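Local structure of LYND (Lyngbya aestuarii, 4V1T) at residues E423-E426 with R427-I431; G535-L538 with E539-I542; I697-D700 with V701-V705. The protein is a YcaO-family protein that binds ADP and magnesium and probably acts as an ATP-dependent cyclodehydratase, making azoline rings in peptide substrates. All coordinates share one frame; numbering follows the deposited sequence.

Interaction 1: E423-E426 with R427-I431; sequences EAVE and RYSGI. With MG (magnesium ion), chain M; ADP (adenosine-5'-diphosphate), chain L.
Glu423 turns CG anti to its own nitrogen (chi1 -150°) and stays extended, while Arg427, one turn on, sets CG anti to the carbonyl carbon and bends at chi2 (-74°), so that carboxylate and guanidinium come to lie side by side. This is an i to i+4 pair on helix 413-429, the helix that offers two glutamates to the ADP and magnesium site of the YcaO fold. The two planes are stacked, 25° apart, with the Glu423 carboxyl carbon over one guanidinium face. Glu423 OE1 lies 3.5 Å from Arg427 NH2, well out of the guanidinium plane, which makes this salt bridge a matter of charge, with no N-H directed at the oxygen. The other oxygen, Glu423 OE2, binds magnesium at 2.0 Å, among ligands that include ADP O3B and three waters, whereas OE1 accepts a hydrogen bond from Ser407 N; glutamate suits a place where one oxygen must reach the metal and the other can accept a backbone N-H. Glu426 meets Arg427 differently: its carboxylate stands nearly perpendicular to the guanidinium, at whose edge OE2 makes a long salt bridge to NE. Its OE1 receives the ribose hydroxyl, ADP O3', at 2.6 Å. The arginine thus links an acid that binds the magnesium held by the beta phosphate to one that accepts the ribose hydroxyl, and probably offsets some of their charge. Farther along, Val425 O takes two bonds from a single residue, approached from opposite faces of its plane by Ser429 N at 3.0 Å and Ser429 OG at 2.9 Å.

Interaction 2: G535-L538 with E539-I542; sequences GNTL and EEAI
The Asn536 amide and the Glu540 carboxylate are turned 62° apart and run side by side in the same direction. Asn536 ND2 lies at the carboxylate's edge, giving its hydrogen to the syn lone pair of Glu540 OE2 at 2.9 Å, and that oxygen sits in the plane of the amide. A second donor comes over the face: Asn536 N stands above the carboxylate plane, 3.1 Å from Glu540 OE2, with a nearly straight N-H (170°). One oxygen is therefore held by backbone and side chain of the same residue, while Glu540 OE1 accepts from Gly345 N. Asparagine suits this place because its amide offers donor and acceptor at once: ND2 also makes a weak hydrogen bond to adenine N1 of ADP, and OD1 pairs with Thr351, so Glu540 acts as a second-shell residue behind an adenine ligand. With an alanine in place of Glu540, Asn536 N, Asn536 ND2 and Gly345 N would probably lose their acceptor, and the amide would probably be less firmly fixed, with Thr351 still holding OD1. The turn between strand 532-535 and helix 538-561 is closed by an N-cap at Thr537. Its OG1 lies between the backbone N and the carbonyl carbon (chi1 75°), from where it accepts Glu540 N at 3.0 Å, and Ala541 N goes on to Thr537 O. Glu539 packs its CG 3.5 Å from Thr537 OG1 and carries its carboxylate to Arg333. Gly535 passes close to the helix; a CB on it would clash with Ala541 N, which lies only 2.7 Å from where that atom would be.

Interaction 3: I697-D700 with V701-V705; sequences IYTD and VMTCV
Thr703 and Thr699 meet through a carbonyl with two donors. Thr699 O takes the hydroxyl Thr703 OG1 at 2.6 Å and the amide Thr703 N at 3.0 Å, and the pair arrive from opposite faces of its plane. The side chain manages this because OG1 lies beside its own nitrogen (chi1 -54°), pointing back along the helix; threonine fits a partly exposed turn where the hydroxyl can be satisfied by the backbone. The same OG1 accepts from a water at 2.6 Å, and this water also donates to Asp700 OD1 at 2.8 Å, bridging the two side chains. Asp700 OD1 has a further donor in Ser694 N, and OD2 forms a salt bridge with Lys335, so both oxygens of this buried acid are engaged. Its carbonyl serves the next turn, receiving Cys704 N at 3.1 Å and, weakly, Thr703 N. Ahead of these, Val701 N reaches Ile697 O and Met702 N reaches Tyr698 O. On another side of the helix the contact is apolar: Met702 CG sits over the face of the Tyr698 ring, 4.1 Å from its centroid, in a CH-pi contact, and the bends at chi2 and chi3 leave SD oblique to the ring. These mainly i to i+4 pairings belong to the first turns of helix 697-710, which packs Val701 and Cys704 on helix 538-561 and carries within itself the Met-aromatic contact of Met702 with Tyr698.

From the N terminus, interaction 1 comes first, on the last turns of helix 413-429, then interaction 2 where strand 532-535 turns into helix 538-561, and finally interaction 3 at the start of helix 697-710. Each is local; they follow in series, without nesting or crossing, and interaction 2 closes the turn between a strand and a helix. Interactions 1 and 2 do not touch, with centres 14 Å apart, yet both reach ADP, from its ribose and phosphate side and its adenine side. Interactions 2 and 3 do touch: Ile697 packs on Glu539 and Glu540, and Val701 on Glu539, joining the two helices. Interaction 3 stays about 15 Å from interaction 1 at the nearest atoms.

Interaction 1: E423-E426 with R427-I431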
ATOM      1  N   GLU B 423      -3.607  12.976  12.446  1.00 43.93           N
ATOM      2  CA  GLU B 423      -3.898  13.120  13.877  1.00 41.27           C
ATOM      3  C   GLU B 423      -2.753  12.558  14.691  1.00 44.46           C
ATOM      4  O   GLU B 423      -2.372  13.109  15.719  1.00 40.91           O
ATOM      5  CB  GLU B 423      -5.205  12.414  14.276  1.00 49.58           C
ATOM      6  CG  GLU B 423      -5.908  13.090  15.455  1.00 55.05           C
ATOM      7  CD  GLU B 423      -7.043  12.272  16.049  1.00 59.32           C
ATOM      8  OE1 GLU B 423      -6.790  11.159  16.567  1.00 57.04           O
ATOM      9  OE2 GLU B 423      -8.194  12.758  16.012  1.00 51.98           O
ATOM     10  N   ALA B 424      -2.193  11.448  14.227  1.00 38.34           N
ATOM     11  CA  ALA B 424      -1.088  10.812  14.944  1.00 38.33           C
ATOM     12  C   ALA B 424       0.139  11.744  14.971  1.00 42.45           C
ATOM     13  O   ALA B 424       0.808  11.881  15.996  1.00 44.99           O
ATOM     14  CB  ALA B 424      -0.752   9.475  14.315  1.00 45.52           C
ATOM     15  N   VAL B 425       0.416  12.398  13.845  1.00 46.79           N
ATOM     16  CA  VAL B 425       1.514  13.358  13.771  1.00 45.05           C
ATOM     17  C   VAL B 425       1.176  14.633  14.549  1.00 41.73           C
ATOM     18  O   VAL B 425       2.053  15.270  15.125  1.00 39.88           O
ATOM     19  CB  VAL B 425       1.846  13.718  12.312  1.00 46.65           C
ATOM     20  CG1 VAL B 425       2.927  14.785  12.250  1.00 53.52           C
ATOM     21  CG2 VAL B 425       2.288  12.481  11.552  1.00 50.16           C
ATOM     22  N   GLU B 426      -0.103  14.990  14.562  1.00 42.05           N
ATOM     23  CA  GLU B 426      -0.576  16.123  15.329  1.00 44.64           C
ATOM     24  C   GLU B 426      -0.292  15.907  16.816  1.00 38.90           C
ATOM     25  O   GLU B 426       0.232  16.787  17.487  1.00 37.62           O
ATOM     26  CB  GLU B 426      -2.081  16.327  15.100  1.00 37.37           C
ATOM     27  CG  GLU B 426      -2.728  17.415  15.972  1.00 35.98           C
ATOM     28  CD  GLU B 426      -4.166  17.082  16.351  1.00 44.79           C
ATOM     29  OE1 GLU B 426      -4.948  16.691  15.462  1.00 49.07           O
ATOM     30  OE2 GLU B 426      -4.514  17.203  17.547  1.00 46.65           O
ATOM     31  N   ARG B 427      -0.647  14.732  17.319  1.00 41.36           N
ATOM     32  CA  ARG B 427      -0.465  14.431  18.725  1.00 37.42           C
ATOM     33  C   ARG B 427       1.007  14.381  19.099  1.00 36.99           C
ATOM     34  O   ARG B 427       1.394  14.856  20.162  1.00 37.21           O
ATOM     35  CB  ARG B 427      -1.148  13.113  19.089  1.00 45.76           C
ATOM     36  CG  ARG B 427      -2.657  13.110  18.865  1.00 51.39           C
ATOM     37  CD  ARG B 427      -3.421  13.907  19.911  1.00 70.17           C
ATOM     38  NE  ARG B 427      -4.813  14.120  19.502  1.00 78.10           N
ATOM     39  CZ  ARG B 427      -5.760  13.180  19.527  1.00 81.16           C
ATOM     40  NH1 ARG B 427      -5.480  11.944  19.942  1.00 70.45           N
ATOM     41  NH2 ARG B 427      -6.996  13.470  19.132  1.00 82.56           N
ATOM     42  N   TYR B 428       1.839  13.830  18.226  1.00 47.77           N
ATOM     43  CA  TYR B 428       3.275  13.768  18.492  1.00 47.40           C
ATOM     44  C   TYR B 428       3.904  15.161  18.559  1.00 42.61           C
ATOM     45  O   TYR B 428       4.679  15.458  19.461  1.00 38.10           O
ATOM     46  CB  TYR B 428       3.991  12.923  17.436  1.00 49.26           C
ATOM     47  CG  TYR B 428       5.499  13.107  17.444  1.00 40.08           C
ATOM     48  CD1 TYR B 428       6.306  12.356  18.284  1.00 51.23           C
ATOM     49  CD2 TYR B 428       6.109  14.049  16.619  1.00 42.21           C
ATOM     50  CE1 TYR B 428       7.677  12.531  18.304  1.00 50.71           C
ATOM     51  CE2 TYR B 428       7.484  14.236  16.630  1.00 49.47           C
ATOM     52  CZ  TYR B 428       8.264  13.471  17.470  1.00 54.87           C
ATOM     53  OH  TYR B 428       9.627  13.652  17.478  1.00 63.36           O
ATOM     54  N   SER B 429       3.552  16.007  17.600  1.00 43.87           N
ATOM     55  CA  SER B 429       4.174  17.314  17.442  1.00 37.71           C
ATOM     56  C   SER B 429       3.888  18.245  18.604  1.00 40.16           C
ATOM     57  O   SER B 429       4.587  19.227  18.799  1.00 49.03           O
ATOM     58  CB  SER B 429       3.699  17.962  16.136  1.00 38.23           C
ATOM     59  OG  SER B 429       4.143  17.216  15.009  1.00 40.02           O
ATOM     60  N   GLY B 430       2.855  17.932  19.375  1.00 51.60           N
ATOM     61  CA  GLY B 430       2.471  18.748  20.511  1.00 48.26           C
ATOM     62  C   GLY B 430       3.213  18.412  21.791  1.00 45.89           C
ATOM     63  O   GLY B 430       3.090  19.126  22.786  1.00 44.38           O
ATOM     64  N   ILE B 431       3.977  17.323  21.776  1.00 44.00           N
ATOM     65  CA  ILE B 431       4.656  16.856  22.971  1.00 40.11           C
ATOM     66  C   ILE B 431       5.897  17.681  23.276  1.00 42.40           C
ATOM     67  O   ILE B 431       6.669  18.022  22.385  1.00 42.62           O
ATOM     68  CB  ILE B 431       5.045  15.379  22.854  1.00 38.39           C
ATOM     69  CG1 ILE B 431       3.792  14.513  22.676  1.00 37.81           C
ATOM     70  CG2 ILE B 431       5.811  14.926  24.100  1.00 38.20           C
ATOM     71  CD1 ILE B 431       4.082  13.101  22.197  1.00 40.34           C
TER
HETATM   72 MG    MG M1776     -10.190  12.732  16.152  1.00 55.65          MG
HETATM   73  PB  ADP L 780     -10.715  15.572  14.743  1.00 58.72           P
HETATM   74  O1B ADP L 780     -10.094  16.772  15.412  1.00 59.74           O
HETATM   75  O2B ADP L 780     -12.203  15.483  14.915  1.00 60.08           O
HETATM   76  O3B ADP L 780      -9.978  14.302  15.040  1.00 56.13           O
HETATM   77  PA  ADP L 780     -10.183  14.869  11.972  1.00 49.41           P
HETATM   78  O1A ADP L 780     -10.917  15.322  10.736  1.00 47.12           O
HETATM   79  O2A ADP L 780     -10.345  13.434  12.438  1.00 46.02           O
HETATM   80  O3A ADP L 780     -10.503  15.907  13.172  1.00 66.08           O
HETATM   81  O5' ADP L 780      -8.627  15.144  11.735  1.00 46.03           O
HETATM   82  C5' ADP L 780      -7.648  14.623  12.612  1.00 49.02           C
HETATM   83  C4' ADP L 780      -6.373  15.428  12.422  1.00 56.01           C
HETATM   84  O4' ADP L 780      -5.807  15.165  11.140  1.00 56.65           O
HETATM   85  C3' ADP L 780      -6.641  16.922  12.463  1.00 60.76           C
HETATM   86  O3' ADP L 780      -5.540  17.551  13.105  1.00 48.55           O
HETATM   87  C2' ADP L 780      -6.693  17.368  11.021  1.00 56.10           C
HETATM   88  O2' ADP L 780      -6.173  18.688  10.836  1.00 51.45           O
HETATM   89  C1' ADP L 780      -5.807  16.347  10.336  1.00 53.72           C
HETATM   90  N9  ADP L 780      -6.288  16.059   8.964  1.00 65.55           N
HETATM   91  C8  ADP L 780      -7.459  15.478   8.624  1.00 62.77           C
HETATM   92  N7  ADP L 780      -7.557  15.359   7.278  1.00 59.19           N
HETATM   93  C5  ADP L 780      -6.436  15.865   6.746  1.00 65.24           C
HETATM   94  C6  ADP L 780      -5.900  16.051   5.383  1.00 60.03           C
HETATM   95  N6  ADP L 780      -6.634  15.645   4.322  1.00 61.21           N
HETATM   96  N1  ADP L 780      -4.687  16.628   5.247  1.00 56.86           N
HETATM   97  C2  ADP L 780      -3.966  17.027   6.311  1.00 63.78           C
HETATM   98  N3  ADP L 780      -4.396  16.887   7.583  1.00 60.29           N
HETATM   99  C4  ADP L 780      -5.599  16.330   7.859  1.00 66.21           C
HETATM  100  O   HOH W   1     -12.185  12.378  15.932  1.00 47.44           O
HETATM  101  O   HOH W   2      -9.762  11.754  14.131  1.00 36.86           O
HETATM  102  O   HOH W   3      -9.476  10.944  16.821  1.00 43.28           O

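Interaction 2: G535-L538 with E539-I542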
ATOM      1  N   GLY B 535      -2.033  20.175   9.322  1.00 46.08           N
ATOM      2  CA  GLY B 535      -2.438  20.534   7.973  1.00 41.48           C
ATOM      3  C   GLY B 535      -1.256  20.580   7.040  1.00 43.39           C
ATOM      4  O   GLY B 535      -0.111  20.615   7.480  1.00 47.96           O
ATOM      5  N   ASN B 536      -1.541  20.600   5.745  1.00 51.17           N
ATOM      6  CA  ASN B 536      -0.500  20.668   4.740  1.00 45.22           C
ATOM      7  C   ASN B 536       0.180  22.028   4.736  1.00 47.94           C
ATOM      8  O   ASN B 536       1.302  22.166   4.253  1.00 51.96           O
ATOM      9  CB  ASN B 536      -1.079  20.345   3.363  1.00 50.10           C
ATOM     10  CG  ASN B 536      -1.624  18.931   3.286  1.00 50.72           C
ATOM     11  OD1 ASN B 536      -0.886  17.982   3.029  1.00 58.06           O
ATOM     12  ND2 ASN B 536      -2.925  18.784   3.516  1.00 49.16           N
ATOM     13  N   THR B 537      -0.515  23.027   5.274  1.00 44.63           N
ATOM     14  CA  THR B 537       0.035  24.361   5.442  1.00 49.46           C
ATOM     15  C   THR B 537      -0.317  24.867   6.836  1.00 49.45           C
ATOM     16  O   THR B 537      -1.180  24.305   7.498  1.00 52.81           O
ATOM     17  CB  THR B 537      -0.521  25.342   4.402  1.00 57.82           C
ATOM     18  OG1 THR B 537      -1.866  25.687   4.749  1.00 52.78           O
ATOM     19  CG2 THR B 537      -0.504  24.740   3.000  1.00 61.78           C
ATOM     20  N   LEU B 538       0.342  25.935   7.267  1.00 52.00           N
ATOM     21  CA  LEU B 538       0.051  26.551   8.555  1.00 51.21           C
ATOM     22  C   LEU B 538      -1.383  27.037   8.610  1.00 50.74           C
ATOM     23  O   LEU B 538      -2.078  26.819   9.590  1.00 49.95           O
ATOM     24  CB  LEU B 538       0.991  27.735   8.831  1.00 48.38           C
ATOM     25  CG  LEU B 538       2.339  27.447   9.482  1.00 52.27           C
ATOM     26  CD1 LEU B 538       3.140  28.737   9.577  1.00 56.43           C
ATOM     27  CD2 LEU B 538       2.172  26.805  10.856  1.00 51.46           C
ATOM     28  N   GLU B 539      -1.817  27.713   7.551  1.00 60.07           N
ATOM     29  CA  GLU B 539      -3.142  28.340   7.557  1.00 56.33           C
ATOM     30  C   GLU B 539      -4.233  27.278   7.512  1.00 57.97           C
ATOM     31  O   GLU B 539      -5.345  27.502   7.981  1.00 49.38           O
ATOM     32  CB  GLU B 539      -3.298  29.352   6.414  1.00 61.12           C
ATOM     33  CG  GLU B 539      -2.469  29.092   5.169  1.00 68.33           C
ATOM     34  CD  GLU B 539      -1.028  29.560   5.292  1.00 56.84           C
ATOM     35  OE1 GLU B 539      -0.809  30.716   5.687  1.00 52.57           O
ATOM     36  OE2 GLU B 539      -0.114  28.758   4.997  1.00 58.02           O
ATOM     37  N   GLU B 540      -3.906  26.121   6.950  1.00 53.59           N
ATOM     38  CA  GLU B 540      -4.824  24.989   6.918  1.00 46.58           C
ATOM     39  C   GLU B 540      -5.007  24.441   8.320  1.00 45.65           C
ATOM     40  O   GLU B 540      -6.122  24.143   8.755  1.00 42.42           O
ATOM     41  CB  GLU B 540      -4.271  23.896   6.002  1.00 61.44           C
ATOM     42  CG  GLU B 540      -5.316  23.039   5.317  1.00 74.91           C
ATOM     43  CD  GLU B 540      -4.687  22.027   4.366  1.00 72.42           C
ATOM     44  OE1 GLU B 540      -4.355  22.409   3.222  1.00 64.81           O
ATOM     45  OE2 GLU B 540      -4.499  20.857   4.777  1.00 67.25           O
ATOM     46  N   ALA B 541      -3.899  24.308   9.031  1.00 42.05           N
ATOM     47  CA  ALA B 541      -3.918  23.790  10.386  1.00 47.74           C
ATOM     48  C   ALA B 541      -4.600  24.765  11.351  1.00 46.41           C
ATOM     49  O   ALA B 541      -5.336  24.346  12.249  1.00 45.08           O
ATOM     50  CB  ALA B 541      -2.500  23.489  10.843  1.00 43.41           C
ATOM     51  N   ILE B 542      -4.347  26.057  11.168  1.00 51.37           N
ATOM     52  CA  ILE B 542      -4.966  27.085  11.996  1.00 52.14           C
ATOM     53  C   ILE B 542      -6.482  27.091  11.827  1.00 50.33           C
ATOM     54  O   ILE B 542      -7.210  27.195  12.804  1.00 59.25           O
ATOM     55  CB  ILE B 542      -4.407  28.480  11.661  1.00 52.05           C
ATOM     56  CG1 ILE B 542      -2.950  28.579  12.116  1.00 42.79           C
ATOM     57  CG2 ILE B 542      -5.233  29.572  12.342  1.00 54.00           C
ATOM     58  CD1 ILE B 542      -2.242  29.833  11.641  1.00 47.14           C
TER

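Interaction 3: I697-D700 with V701-V705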
ATOM      1  N   ILE B 697      -7.915  29.527   1.775  1.00 63.40           N
ATOM      2  CA  ILE B 697      -7.866  29.094   3.162  1.00 61.10           C
ATOM      3  C   ILE B 697      -7.456  30.265   4.048  1.00 58.30           C
ATOM      4  O   ILE B 697      -8.009  30.461   5.128  1.00 57.40           O
ATOM      5  CB  ILE B 697      -6.898  27.904   3.358  1.00 49.64           C
ATOM      6  CG1 ILE B 697      -7.315  26.722   2.480  1.00 61.32           C
ATOM      7  CG2 ILE B 697      -6.890  27.454   4.812  1.00 51.43           C
ATOM      8  CD1 ILE B 697      -6.247  25.649   2.333  1.00 69.53           C
ATOM      9  N   TYR B 698      -6.499  31.052   3.575  1.00 60.13           N
ATOM     10  CA  TYR B 698      -6.003  32.199   4.329  1.00 62.46           C
ATOM     11  C   TYR B 698      -7.084  33.253   4.559  1.00 65.81           C
ATOM     12  O   TYR B 698      -7.143  33.875   5.616  1.00 69.26           O
ATOM     13  CB  TYR B 698      -4.811  32.827   3.605  1.00 61.85           C
ATOM     14  CG  TYR B 698      -4.331  34.113   4.233  1.00 63.63           C
ATOM     15  CD1 TYR B 698      -3.893  34.143   5.549  1.00 69.35           C
ATOM     16  CD2 TYR B 698      -4.314  35.292   3.514  1.00 67.46           C
ATOM     17  CE1 TYR B 698      -3.460  35.320   6.130  1.00 70.26           C
ATOM     18  CE2 TYR B 698      -3.881  36.471   4.088  1.00 74.61           C
ATOM     19  CZ  TYR B 698      -3.456  36.478   5.393  1.00 72.22           C
ATOM     20  OH  TYR B 698      -3.027  37.654   5.953  1.00 82.26           O
ATOM     21  N   THR B 699      -7.928  33.467   3.560  1.00 67.44           N
ATOM     22  CA  THR B 699      -9.017  34.413   3.705  1.00 67.22           C
ATOM     23  C   THR B 699     -10.001  33.885   4.736  1.00 64.08           C
ATOM     24  O   THR B 699     -10.598  34.653   5.484  1.00 70.34           O
ATOM     25  CB  THR B 699      -9.736  34.658   2.366  1.00 66.41           C
ATOM     26  OG1 THR B 699      -8.782  35.099   1.392  1.00 61.80           O
ATOM     27  CG2 THR B 699     -10.821  35.724   2.518  1.00 63.40           C
ATOM     28  N   ASP B 700     -10.154  32.566   4.782  1.00 61.77           N
ATOM     29  CA  ASP B 700     -11.099  31.940   5.694  1.00 55.29           C
ATOM     30  C   ASP B 700     -10.687  32.064   7.156  1.00 58.76           C
ATOM     31  O   ASP B 700     -11.548  32.224   8.007  1.00 55.94           O
ATOM     32  CB  ASP B 700     -11.299  30.469   5.340  1.00 59.33           C
ATOM     33  CG  ASP B 700     -12.271  30.275   4.198  1.00 64.76           C
ATOM     34  OD1 ASP B 700     -12.583  31.266   3.506  1.00 69.73           O
ATOM     35  OD2 ASP B 700     -12.726  29.133   3.987  1.00 65.23           O
ATOM     36  N   VAL B 701      -9.387  32.005   7.449  1.00 48.33           N
ATOM     37  CA  VAL B 701      -8.935  32.138   8.836  1.00 63.82           C
ATOM     38  C   VAL B 701      -9.030  33.594   9.284  1.00 59.15           C
ATOM     39  O   VAL B 701      -9.364  33.867  10.432  1.00 60.37           O
ATOM     40  CB  VAL B 701      -7.488  31.611   9.069  1.00 60.70           C
ATOM     41  CG1 VAL B 701      -7.273  30.288   8.362  1.00 52.99           C
ATOM     42  CG2 VAL B 701      -6.436  32.618   8.637  1.00 68.86           C
ATOM     43  N   MET B 702      -8.737  34.522   8.374  1.00 56.03           N
ATOM     44  CA  MET B 702      -8.838  35.934   8.693  1.00 58.98           C
ATOM     45  C   MET B 702     -10.309  36.320   8.857  1.00 60.92           C
ATOM     46  O   MET B 702     -10.634  37.298   9.524  1.00 75.46           O
ATOM     47  CB  MET B 702      -8.139  36.801   7.632  1.00 55.69           C
ATOM     48  CG  MET B 702      -6.610  36.667   7.610  1.00 65.15           C
ATOM     49  SD  MET B 702      -5.819  36.619   9.249  1.00 73.39           S
ATOM     50  CE  MET B 702      -6.054  38.311   9.808  1.00 86.22           C
ATOM     51  N   THR B 703     -11.194  35.531   8.264  1.00 53.19           N
ATOM     52  CA  THR B 703     -12.619  35.691   8.501  1.00 66.47           C
ATOM     53  C   THR B 703     -12.961  35.244   9.923  1.00 63.23           C
ATOM     54  O   THR B 703     -13.775  35.866  10.604  1.00 51.27           O
ATOM     55  CB  THR B 703     -13.450  34.870   7.503  1.00 69.76           C
ATOM     56  OG1 THR B 703     -13.055  35.206   6.172  1.00 75.63           O
ATOM     57  CG2 THR B 703     -14.943  35.153   7.677  1.00 69.47           C
ATOM     58  N   CYS B 704     -12.328  34.161  10.356  1.00 57.37           N
ATOM     59  CA  CYS B 704     -12.558  33.608  11.678  1.00 57.32           C
ATOM     60  C   CYS B 704     -11.975  34.479  12.785  1.00 56.97           C
ATOM     61  O   CYS B 704     -12.577  34.622  13.858  1.00 55.15           O
ATOM     62  CB  CYS B 704     -11.977  32.195  11.760  1.00 55.79           C
ATOM     63  SG  CYS B 704     -12.904  30.956  10.817  1.00 62.87           S
ATOM     64  N   VAL B 705     -10.800  35.048  12.542  1.00 50.73           N
ATOM     65  CA  VAL B 705     -10.161  35.890  13.541  1.00 55.12           C
ATOM     66  C   VAL B 705     -11.014  37.132  13.824  1.00 68.40           C
ATOM     67  O   VAL B 705     -11.099  37.598  14.965  1.00 67.99           O
ATOM     68  CB  VAL B 705      -8.741  36.311  13.108  1.00 70.84           C
ATOM     69  CG1 VAL B 705      -8.802  37.226  11.919  1.00 83.28           C
ATOM     70  CG2 VAL B 705      -8.023  37.026  14.232  1.00 80.82           C
TER
HETATM   71  O   HOH W   4     -13.920  33.618   4.273  1.00 52.89           O